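Local coordinates for protein alginase (Pseudoalteromonas, PDB 4Q8K) that probably cleaves the polysaccharide alginate as a lyase of polysaccharide lyase family 18, at residues Y205-A210 and R288-Y293. Numbering follows the deposited sequence.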
loop_
_atom_site.group_PDB
_atom_site.type_symbol
_atom_site.label_atom_id
_atom_site.label_comp_id
_atom_site.label_asym_id
_atom_site.label_seq_id
_atom_site.Cartn_x
_atom_site.Cartn_y
_atom_site.Cartn_z
ATOM N N TYR A 205 -7.919 17.844 -0.225
ATOM C CA TYR A 205 -7.190 17.710 1.000
ATOM C C TYR A 205 -7.617 16.376 1.625
ATOM O O TYR A 205 -8.736 16.217 1.978
ATOM C CB TYR A 205 -7.447 18.898 1.943
ATOM C CG TYR A 205 -6.759 18.764 3.258
ATOM C CD1 TYR A 205 -5.442 19.112 3.413
ATOM C CD2 TYR A 205 -7.412 18.251 4.329
ATOM C CE1 TYR A 205 -4.814 18.964 4.607
ATOM C CE2 TYR A 205 -6.783 18.091 5.517
ATOM C CZ TYR A 205 -5.490 18.454 5.641
ATOM O OH TYR A 205 -4.900 18.275 6.824
ATOM N N GLU A 206 -6.705 15.420 1.701
ATOM C CA GLU A 206 -6.978 14.118 2.290
ATOM C C GLU A 206 -6.032 13.788 3.397
ATOM O O GLU A 206 -4.872 14.050 3.308
ATOM C CB GLU A 206 -6.719 12.991 1.334
ATOM C CG GLU A 206 -7.393 12.997 0.045
ATOM C CD GLU A 206 -6.804 11.918 -0.854
ATOM O OE1 GLU A 206 -7.296 10.805 -0.767
ATOM O OE2 GLU A 206 -5.892 12.227 -1.612
ATOM N N VAL A 207 -6.554 13.131 4.403
ATOM C CA VAL A 207 -5.732 12.629 5.484
ATOM C C VAL A 207 -6.133 11.186 5.747
ATOM O O VAL A 207 -7.314 10.899 5.971
ATOM C CB VAL A 207 -5.957 13.432 6.774
ATOM C CG1 VAL A 207 -5.150 12.837 7.919
ATOM C CG2 VAL A 207 -5.600 14.909 6.562
ATOM N N PHE A 208 -5.161 10.275 5.701
ATOM C CA PHE A 208 -5.392 8.899 6.107
ATOM C C PHE A 208 -4.441 8.595 7.249
ATOM O O PHE A 208 -3.247 8.893 7.168
ATOM C CB PHE A 208 -5.149 7.926 4.946
ATOM C CG PHE A 208 -5.240 6.468 5.338
ATOM C CD1 PHE A 208 -6.451 5.810 5.310
ATOM C CD2 PHE A 208 -4.107 5.758 5.726
ATOM C CE1 PHE A 208 -6.542 4.459 5.662
ATOM C CE2 PHE A 208 -4.185 4.426 6.087
ATOM C CZ PHE A 208 -5.410 3.773 6.053
ATOM N N GLU A 209 -4.978 8.034 8.327
ATOM C CA GLU A 209 -4.160 7.601 9.442
ATOM C C GLU A 209 -4.617 6.227 9.891
ATOM O O GLU A 209 -5.812 5.933 9.883
ATOM C CB GLU A 209 -4.229 8.593 10.607
ATOM C CG GLU A 209 -3.271 8.253 11.748
ATOM C CD GLU A 209 -2.944 9.439 12.641
ATOM O OE1 GLU A 209 -3.576 10.508 12.497
ATOM O OE2 GLU A 209 -2.036 9.297 13.488
ATOM N N ALA A 210 -3.658 5.390 10.268
ATOM C CA ALA A 210 -3.952 4.060 10.761
ATOM C C ALA A 210 -2.819 3.552 11.643
ATOM O O ALA A 210 -1.653 3.928 11.469
ATOM C CB ALA A 210 -4.190 3.111 9.599
ATOM N N ARG A 288 0.611 7.877 8.814
ATOM C CA ARG A 288 -0.194 9.043 8.451
ATOM C C ARG A 288 0.188 9.533 7.061
ATOM O O ARG A 288 1.343 9.864 6.802
ATOM C CB ARG A 288 -0.046 10.179 9.476
ATOM C CG ARG A 288 -1.000 11.352 9.236
ATOM C CD ARG A 288 -1.093 12.266 10.471
ATOM N NE ARG A 288 -2.172 13.249 10.353
ATOM C CZ ARG A 288 -1.980 14.503 9.970
ATOM N NH1 ARG A 288 -2.996 15.355 9.873
ATOM N NH2 ARG A 288 -0.752 14.909 9.686
ATOM N N VAL A 289 -0.793 9.575 6.168
ATOM C CA VAL A 289 -0.577 10.047 4.813
ATOM C C VAL A 289 -1.463 11.255 4.589
ATOM O O VAL A 289 -2.677 11.179 4.778
ATOM C CB VAL A 289 -0.944 8.961 3.776
ATOM C CG1 VAL A 289 -0.732 9.474 2.367
ATOM C CG2 VAL A 289 -0.118 7.710 4.019
ATOM N N VAL A 290 -0.853 12.366 4.195
ATOM C CA VAL A 290 -1.604 13.580 3.914
ATOM C C VAL A 290 -1.372 14.035 2.487
ATOM O O VAL A 290 -0.233 14.119 2.035
ATOM C CB VAL A 290 -1.188 14.725 4.860
ATOM C CG1 VAL A 290 -2.030 15.960 4.587
ATOM C CG2 VAL A 290 -1.305 14.283 6.316
ATOM N N ASN A 291 -2.457 14.307 1.771
ATOM C CA ASN A 291 -2.372 14.970 0.490
ATOM C C ASN A 291 -2.956 16.357 0.645
ATOM O O ASN A 291 -4.171 16.511 0.645
ATOM C CB ASN A 291 -3.163 14.237 -0.585
ATOM C CG ASN A 291 -3.244 15.034 -1.872
ATOM O OD1 ASN A 291 -2.381 15.875 -2.154
ATOM N ND2 ASN A 291 -4.287 14.792 -2.651
ATOM N N ASN A 292 -2.093 17.352 0.796
ATOM C CA ASN A 292 -2.523 18.742 0.915
ATOM C C ASN A 292 -2.526 19.416 -0.455
ATOM O O ASN A 292 -1.586 20.120 -0.803
ATOM C CB ASN A 292 -1.594 19.490 1.881
ATOM C CG ASN A 292 -2.044 20.915 2.131
ATOM O OD1 ASN A 292 -3.179 21.278 1.829
ATOM N ND2 ASN A 292 -1.152 21.733 2.682
ATOM N N TYR A 293 -3.577 19.174 -1.235
ATOM C CA TYR A 293 -3.718 19.748 -2.571
ATOM C C TYR A 293 -2.463 19.593 -3.438
ATOM O O TYR A 293 -2.025 20.535 -4.106
ATOM C CB TYR A 293 -4.145 21.228 -2.478
ATOM C CG TYR A 293 -5.471 21.420 -1.769
ATOM C CD1 TYR A 293 -6.669 21.303 -2.457
ATOM C CD2 TYR A 293 -5.522 21.702 -0.407
ATOM C CE1 TYR A 293 -7.880 21.470 -1.814
ATOM C CE2 TYR A 293 -6.732 21.878 0.243
ATOM C CZ TYR A 293 -7.909 21.753 -0.467
ATOM O OH TYR A 293 -9.121 21.910 0.170
#
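Glu206 and Asn291 meet side chain to side chain: ND2 of Asn291 donates to OE2 of Glu206 over 3.2 Å, nearly straight at 162°. The acceptor lies close to the Asn291 amide plane and uses its anti lone pair, while the carboxylate stands 80° to that amide. Both groups are buried and have further partners: OE2 is also hydrogen-bonded to His227 NE2 and OE1 bonds Tyr364, whereas Asn291 reaches Met201 O through ND2 and Gly294 N through OD1. Their backbones exchange two hydrogen bonds, as do those of Phe208 and Val289, where N of Phe208 lies 2.8 Å from O of Val289. With axes 4.7 Å apart, 205-210 and 288-292 are antiparallel neighbours in a seven-stranded sheet, consistent with the concanavalin-like sandwich of alginate lyases. Phe208 and Val289 lie on the Glu206 face, turned toward the opposing sheet, where both touch Phe317. On the other face the extended Arg288 chain, its CG anti to the backbone N (chi1 -173°), brings the guanidinium alongside Val207, CG1 meeting NH1 obliquely at 3.8 Å, while Val290 CG2 sits over one face near its rim. Glu209 OE1 comes to the guanidinium edge in a long salt bridge, 3.8 Å from NE, and its OE2 bonds Asn286. With an alanine here instead of Arg288, Glu209 would probably keep Asn286 but lose this distant charge mate, and a gap would open beside Val207 CG1 and Val290 CG2. Further along, Tyr205 CE1 packs 4.1 Å from Val290 CG1, and Asn292 OD1 approaches the Tyr205 ring edge, its amide almost square to the ring. Beyond the strand end, Tyr205 N lies over one face of the Tyr293 ring, toward its rim, and Tyr293 CE2 is 3.5 Å from Tyr205 CB.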